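Local coordinates for protein bifunctional autolysin (Staphylococcus aureus subsp. aureus Mu50, PDB 6FXO) that probably hydrolyses glycosidic bonds in the glycan strands of bacterial peptidoglycan, as a family 73 N-acetylglucosaminidase of a bifunctional staphylococcal autolysin, at residues V30-G35 / F42-H47; V107-H112 / N145-A150. All coordinates share one frame; numbering follows the deposited sequence.

Contact 1: V30-G35 / F42-H47; sequences VQRVPG and FNDVKH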
loop_
_atom_site.group_PDB
_atom_site.type_symbol
_atom_site.label_atom_id
_atom_site.label_comp_id
_atom_site.label_asym_id
_atom_site.label_seq_id
_atom_site.Cartn_x
_atom_site.Cartn_y
_atom_site.Cartn_z
ATOM N N VAL A 30 10.131 3.916 17.198
ATOM C CA VAL A 30 9.231 2.981 17.839
ATOM C C VAL A 30 8.233 3.762 18.676
ATOM O O VAL A 30 8.586 4.417 19.650
ATOM C CB VAL A 30 9.971 1.879 18.648
ATOM C CG1 VAL A 30 10.837 2.478 19.749
ATOM C CG2 VAL A 30 8.974 0.877 19.221
ATOM N N GLN A 31 6.973 3.705 18.239
ATOM C CA GLN A 31 5.820 4.350 18.846
ATOM C C GLN A 31 5.398 3.477 19.996
ATOM O O GLN A 31 4.424 2.739 19.837
ATOM C CB GLN A 31 4.637 4.377 17.863
ATOM C CG GLN A 31 4.501 5.565 16.943
ATOM C CD GLN A 31 3.106 5.648 16.355
ATOM O OE1 GLN A 31 2.268 6.431 16.813
ATOM N NE2 GLN A 31 2.796 4.824 15.344
ATOM N N ARG A 32 6.118 3.517 21.133
ATOM C CA ARG A 32 5.713 2.704 22.261
ATOM C C ARG A 32 4.327 3.098 22.730
ATOM O O ARG A 32 3.615 2.313 23.338
ATOM C CB ARG A 32 6.829 2.757 23.383
ATOM C CG ARG A 32 8.271 3.135 22.888
ATOM C CD ARG A 32 9.474 2.231 23.324
ATOM N NE ARG A 32 9.447 0.933 22.638
ATOM C CZ ARG A 32 10.286 -0.051 22.734
ATOM N NH1 ARG A 32 11.350 0.052 23.537
ATOM N NH2 ARG A 32 10.066 -1.177 22.038
ATOM N N VAL A 33 3.965 4.352 22.462
ATOM C CA VAL A 33 2.682 4.930 22.800
ATOM C C VAL A 33 2.384 5.717 21.516
ATOM O O VAL A 33 3.323 6.176 20.866
ATOM C CB VAL A 33 2.789 5.818 24.065
ATOM C CG1 VAL A 33 3.803 6.936 23.862
ATOM C CG2 VAL A 33 1.425 6.376 24.452
ATOM N N PRO A 34 1.127 5.860 21.110
ATOM C CA PRO A 34 0.902 6.626 19.876
ATOM C C PRO A 34 1.298 8.091 19.900
ATOM O O PRO A 34 1.175 8.705 20.956
ATOM C CB PRO A 34 -0.592 6.432 19.608
ATOM C CG PRO A 34 -0.910 5.108 20.248
ATOM C CD PRO A 34 -0.054 5.058 21.483
ATOM N N GLY A 35 1.760 8.661 18.769
ATOM C CA GLY A 35 2.137 10.070 18.764
ATOM C C GLY A 35 3.523 10.426 19.244
ATOM O O GLY A 35 3.854 11.605 19.373
ATOM N N PHE A 42 18.249 -3.350 19.068
ATOM C CA PHE A 42 18.464 -4.455 18.161
ATOM C C PHE A 42 17.322 -5.435 18.207
ATOM O O PHE A 42 16.904 -5.931 17.163
ATOM C CB PHE A 42 19.783 -5.131 18.530
ATOM C CG PHE A 42 20.235 -6.246 17.629
ATOM C CD1 PHE A 42 20.045 -7.563 17.984
ATOM C CD2 PHE A 42 20.888 -5.972 16.440
ATOM C CE1 PHE A 42 20.498 -8.592 17.172
ATOM C CE2 PHE A 42 21.341 -7.001 15.629
ATOM C CZ PHE A 42 21.145 -8.303 16.001
ATOM N N ASN A 43 16.788 -5.705 19.404
ATOM C CA ASN A 43 15.684 -6.651 19.449
ATOM C C ASN A 43 14.389 -6.161 18.783
ATOM O O ASN A 43 13.635 -6.951 18.223
ATOM C CB ASN A 43 15.442 -7.113 20.893
ATOM C CG ASN A 43 16.241 -8.346 21.270
ATOM O OD1 ASN A 43 17.451 -8.248 21.502
ATOM N ND2 ASN A 43 15.648 -9.540 21.392
ATOM N N ASP A 44 14.162 -4.846 18.835
ATOM C CA ASP A 44 12.999 -4.175 18.272
ATOM C C ASP A 44 12.920 -4.286 16.750
ATOM O O ASP A 44 11.836 -4.392 16.178
ATOM C CB ASP A 44 13.067 -2.704 18.701
ATOM C CG ASP A 44 12.336 -2.377 19.985
ATOM O OD1 ASP A 44 12.648 -3.003 21.024
ATOM O OD2 ASP A 44 11.527 -1.434 19.980
ATOM N N VAL A 45 14.088 -4.269 16.110
ATOM C CA VAL A 45 14.224 -4.364 14.666
ATOM C C VAL A 45 14.267 -5.810 14.204
ATOM O O VAL A 45 13.689 -6.135 13.181
ATOM C CB VAL A 45 15.498 -3.590 14.242
ATOM C CG1 VAL A 45 15.676 -3.613 12.727
ATOM C CG2 VAL A 45 15.445 -2.157 14.756
ATOM N N LYS A 46 14.963 -6.665 14.967
ATOM C CA LYS A 46 15.128 -8.087 14.706
ATOM C C LYS A 46 13.768 -8.815 14.771
ATOM O O LYS A 46 13.563 -9.800 14.069
ATOM C CB LYS A 46 16.190 -8.631 15.706
ATOM C CG LYS A 46 16.095 -10.060 16.260
ATOM C CD LYS A 46 17.091 -10.203 17.462
ATOM C CE LYS A 46 17.211 -11.575 18.110
ATOM N NZ LYS A 46 18.086 -11.576 19.342
ATOM N N HIS A 47 12.840 -8.294 15.589
ATOM C CA HIS A 47 11.487 -8.870 15.775
ATOM C C HIS A 47 10.471 -8.399 14.735
ATOM O O HIS A 47 9.607 -9.136 14.304
ATOM C CB HIS A 47 10.981 -8.570 17.207
ATOM C CG HIS A 47 9.595 -9.031 17.529
ATOM N ND1 HIS A 47 8.552 -8.141 17.666
ATOM C CD2 HIS A 47 9.126 -10.240 17.919
ATOM C CE1 HIS A 47 7.491 -8.792 18.141
ATOM N NE2 HIS A 47 7.816 -10.065 18.305
#
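A single salt bridge, Arg32 to Asp44, ties the loop 30-35 to the first turns of helix 42-49 at the periphery of the molecule, the contact's centre lying about 21 Å from the centre of the chain. Arg32 NH2 stands 2.5 Å from Asp44 OD2, a short separation whose exact value should not be pressed at this resolution, while Asp44 OD1 lies farther from Arg32 NH2 at 3.3 Å. The pairing is therefore one-sided rather than a flat, two-pronged one, and the guanidinium and carboxylate planes are turned 62° against each other. Arginine suits the loop because its long chain, bent at chi2 and chi3 (72° at the latter), can reach round to an acid that comes from the opposite direction. Val30 also reaches the acid: Val30 CG2, anti to the backbone N, touches Asp44 OD2 at 3.5 Å, and the buried valine gives this oxygen an apolar neighbour that offers it no hydrogen bond. Asn41 also borders the arginine, just before the helix begins.

Within the loop, Gln31 is the centre of an inverse gamma turn. Its side chain bends back so that Gln31 OE1 accepts a hydrogen bond from Gly35 N at 3.0 Å, in the plane of the side-chain carbonyl.

With Arg32 exposed and Asp44 partly so, water probably screens the ion pair, whose contribution to holding loop and helix together is likely to be modest.

Contact 2: V107-H112 / N145-A150; sequences VYLISH and NVFGIA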
loop_
_atom_site.group_PDB
_atom_site.type_symbol
_atom_site.label_atom_id
_atom_site.label_comp_id
_atom_site.label_asym_id
_atom_site.label_seq_id
_atom_site.Cartn_x
_atom_site.Cartn_y
_atom_site.Cartn_z
ATOM N N VAL A 107 -6.638 -4.253 -4.276
ATOM C CA VAL A 107 -6.878 -3.721 -2.938
ATOM C C VAL A 107 -5.893 -2.571 -2.617
ATOM O O VAL A 107 -6.257 -1.674 -1.907
ATOM C CB VAL A 107 -6.918 -4.777 -1.812
ATOM C CG1 VAL A 107 -7.838 -5.929 -2.196
ATOM C CG2 VAL A 107 -5.517 -5.272 -1.476
ATOM N N TYR A 108 -4.676 -2.618 -3.179
ATOM C CA TYR A 108 -3.707 -1.599 -2.941
ATOM C C TYR A 108 -4.155 -0.326 -3.551
ATOM O O TYR A 108 -3.888 0.758 -2.997
ATOM C CB TYR A 108 -2.336 -2.006 -3.491
ATOM C CG TYR A 108 -1.219 -1.001 -3.269
ATOM C CD1 TYR A 108 -0.542 -0.936 -2.054
ATOM C CD2 TYR A 108 -0.825 -0.144 -4.278
ATOM C CE1 TYR A 108 0.493 -0.049 -1.863
ATOM C CE2 TYR A 108 0.222 0.753 -4.093
ATOM C CZ TYR A 108 0.880 0.798 -2.882
ATOM O OH TYR A 108 1.918 1.682 -2.673
ATOM N N LEU A 109 -4.851 -0.453 -4.705
ATOM C CA LEU A 109 -5.319 0.756 -5.357
ATOM C C LEU A 109 -6.516 1.383 -4.644
ATOM O O LEU A 109 -6.557 2.607 -4.520
ATOM C CB LEU A 109 -5.705 0.440 -6.788
ATOM C CG LEU A 109 -5.582 1.513 -7.820
ATOM C CD1 LEU A 109 -4.122 1.779 -8.103
ATOM C CD2 LEU A 109 -6.251 0.997 -9.124
ATOM N N ILE A 110 -7.506 0.522 -4.183
ATOM C CA ILE A 110 -8.621 1.057 -3.543
ATOM C C ILE A 110 -8.262 1.644 -2.149
ATOM O O ILE A 110 -8.690 2.764 -1.874
ATOM C CB ILE A 110 -9.616 -0.105 -3.379
ATOM C CG1 ILE A 110 -10.213 -0.513 -4.717
ATOM C CG2 ILE A 110 -10.741 0.189 -2.272
ATOM C CD1 ILE A 110 -10.986 -1.839 -4.496
ATOM N N SER A 111 -7.460 0.924 -1.314
ATOM C CA SER A 111 -7.185 1.509 -0.051
ATOM C C SER A 111 -6.503 2.822 -0.284
ATOM O O SER A 111 -6.768 3.756 0.449
ATOM C CB SER A 111 -6.389 0.551 0.834
ATOM O OG SER A 111 -5.153 0.252 0.254
ATOM N N HIS A 112 -5.676 2.904 -1.304
ATOM C CA HIS A 112 -5.039 4.180 -1.525
ATOM C C HIS A 112 -6.140 5.206 -1.888
ATOM O O HIS A 112 -6.074 6.299 -1.396
ATOM C CB HIS A 112 -4.011 4.207 -2.658
ATOM C CG HIS A 112 -2.674 3.826 -2.149
ATOM N ND1 HIS A 112 -2.494 2.647 -1.521
ATOM C CD2 HIS A 112 -1.526 4.531 -2.033
ATOM C CE1 HIS A 112 -1.261 2.607 -1.007
ATOM N NE2 HIS A 112 -0.655 3.735 -1.304
ATOM N N ASN A 145 -10.782 14.096 -8.117
ATOM C CA ASN A 145 -9.447 13.623 -7.795
ATOM C C ASN A 145 -9.482 12.612 -6.707
ATOM O O ASN A 145 -9.546 12.989 -5.534
ATOM C CB ASN A 145 -8.634 14.734 -7.253
ATOM C CG ASN A 145 -7.246 14.667 -7.731
ATOM O OD1 ASN A 145 -6.545 13.647 -7.583
ATOM N ND2 ASN A 145 -6.765 15.730 -8.240
ATOM N N VAL A 146 -9.462 11.343 -7.059
ATOM C CA VAL A 146 -9.497 10.419 -5.934
ATOM C C VAL A 146 -8.114 10.011 -5.402
ATOM O O VAL A 146 -8.024 9.217 -4.459
ATOM C CB VAL A 146 -10.380 9.217 -6.290
ATOM C CG1 VAL A 146 -11.773 9.686 -6.683
ATOM C CG2 VAL A 146 -9.753 8.402 -7.416
ATOM N N PHE A 147 -7.039 10.542 -5.975
ATOM C CA PHE A 147 -5.697 10.173 -5.519
ATOM C C PHE A 147 -4.737 11.238 -4.934
ATOM O O PHE A 147 -3.564 10.940 -4.744
ATOM C CB PHE A 147 -4.961 9.368 -6.606
ATOM C CG PHE A 147 -5.350 7.912 -6.660
ATOM C CD1 PHE A 147 -6.182 7.440 -7.654
ATOM C CD2 PHE A 147 -4.897 7.015 -5.700
ATOM C CE1 PHE A 147 -6.557 6.103 -7.693
ATOM C CE2 PHE A 147 -5.271 5.694 -5.743
ATOM C CZ PHE A 147 -6.102 5.235 -6.734
ATOM N N GLY A 148 -5.213 12.455 -4.674
ATOM C CA GLY A 148 -4.369 13.484 -4.129
ATOM C C GLY A 148 -3.349 13.927 -5.146
ATOM O O GLY A 148 -2.334 14.480 -4.740
ATOM N N ILE A 149 -3.627 13.726 -6.479
ATOM C CA ILE A 149 -2.625 14.149 -7.456
ATOM C C ILE A 149 -2.336 15.640 -7.372
ATOM O O ILE A 149 -3.258 16.455 -7.329
ATOM C CB ILE A 149 -3.123 13.790 -8.882
ATOM C CG1 ILE A 149 -3.552 12.319 -8.960
ATOM C CG2 ILE A 149 -2.046 14.106 -9.915
ATOM C CD1 ILE A 149 -2.445 11.325 -8.679
ATOM N N ALA A 150 -1.025 15.977 -7.385
ATOM C CA ALA A 150 -0.548 17.354 -7.313
ATOM C C ALA A 150 -1.207 18.135 -6.166
ATOM O O ALA A 150 -1.450 19.331 -6.298
ATOM C CB ALA A 150 -0.789 18.058 -8.644
#
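The helix 106-116 of the lysozyme-like glucosaminidase domain receives Phe147, presented by the loop that precedes helix 158-166, in a buried contact made with the edge of the ring. Phe147 CZ lies 3.5 Å from Leu109 O, and Phe147 CE2 is 3.6 Å from His112 CB, which sits in the ring plane. The Leu109 oxygen lies near that plane between CZ and CE2, where the weakly positive rim probably makes it a tolerable neighbour. Leu109 CG approaches Phe147 CZ at 3.9 Å, the two side chains crossing at about a right angle.

In this helical domain Leu109 also touches Phe95 and Ala98 of helix 92-102, and Ile183 packs on Phe147, so leucine and phenylalanine join a shared apolar core.

His112 offers its CB to Phe147, but its ring turns away, with CG anti to the carbonyl carbon (chi1 -88°). There His112 CE1 rests 3.2 Å above the plane of the Tyr108 ring, offset toward its rim, and His112 ND1 makes a weak hydrogen bond to Tyr108 O. On the loop, Asn145 OD1 accepts a hydrogen bond from Ile149 N at 3.1 Å, bridging the turn through Gly148, whose positive phi of 69° suits a residue without a side chain.

Contact 1 and contact 2 lie on opposite sides of the chain's centre, their own centres 29 Å apart and their nearest atoms about 17 Å apart, and they do not touch. Along the chain they come in series: 30-35 and 42-47 close a short local loop before 107-112 and 145-150 open a longer one. They share no helix or strand. Contact 1 belongs to the N-terminal region, near helix 14-22, whereas contact 2 joins helix 106-116 to a loop of the glucosaminidase domain. One is thus an ion pair at the periphery, the other apolar packing in the interior of the probable catalytic domain.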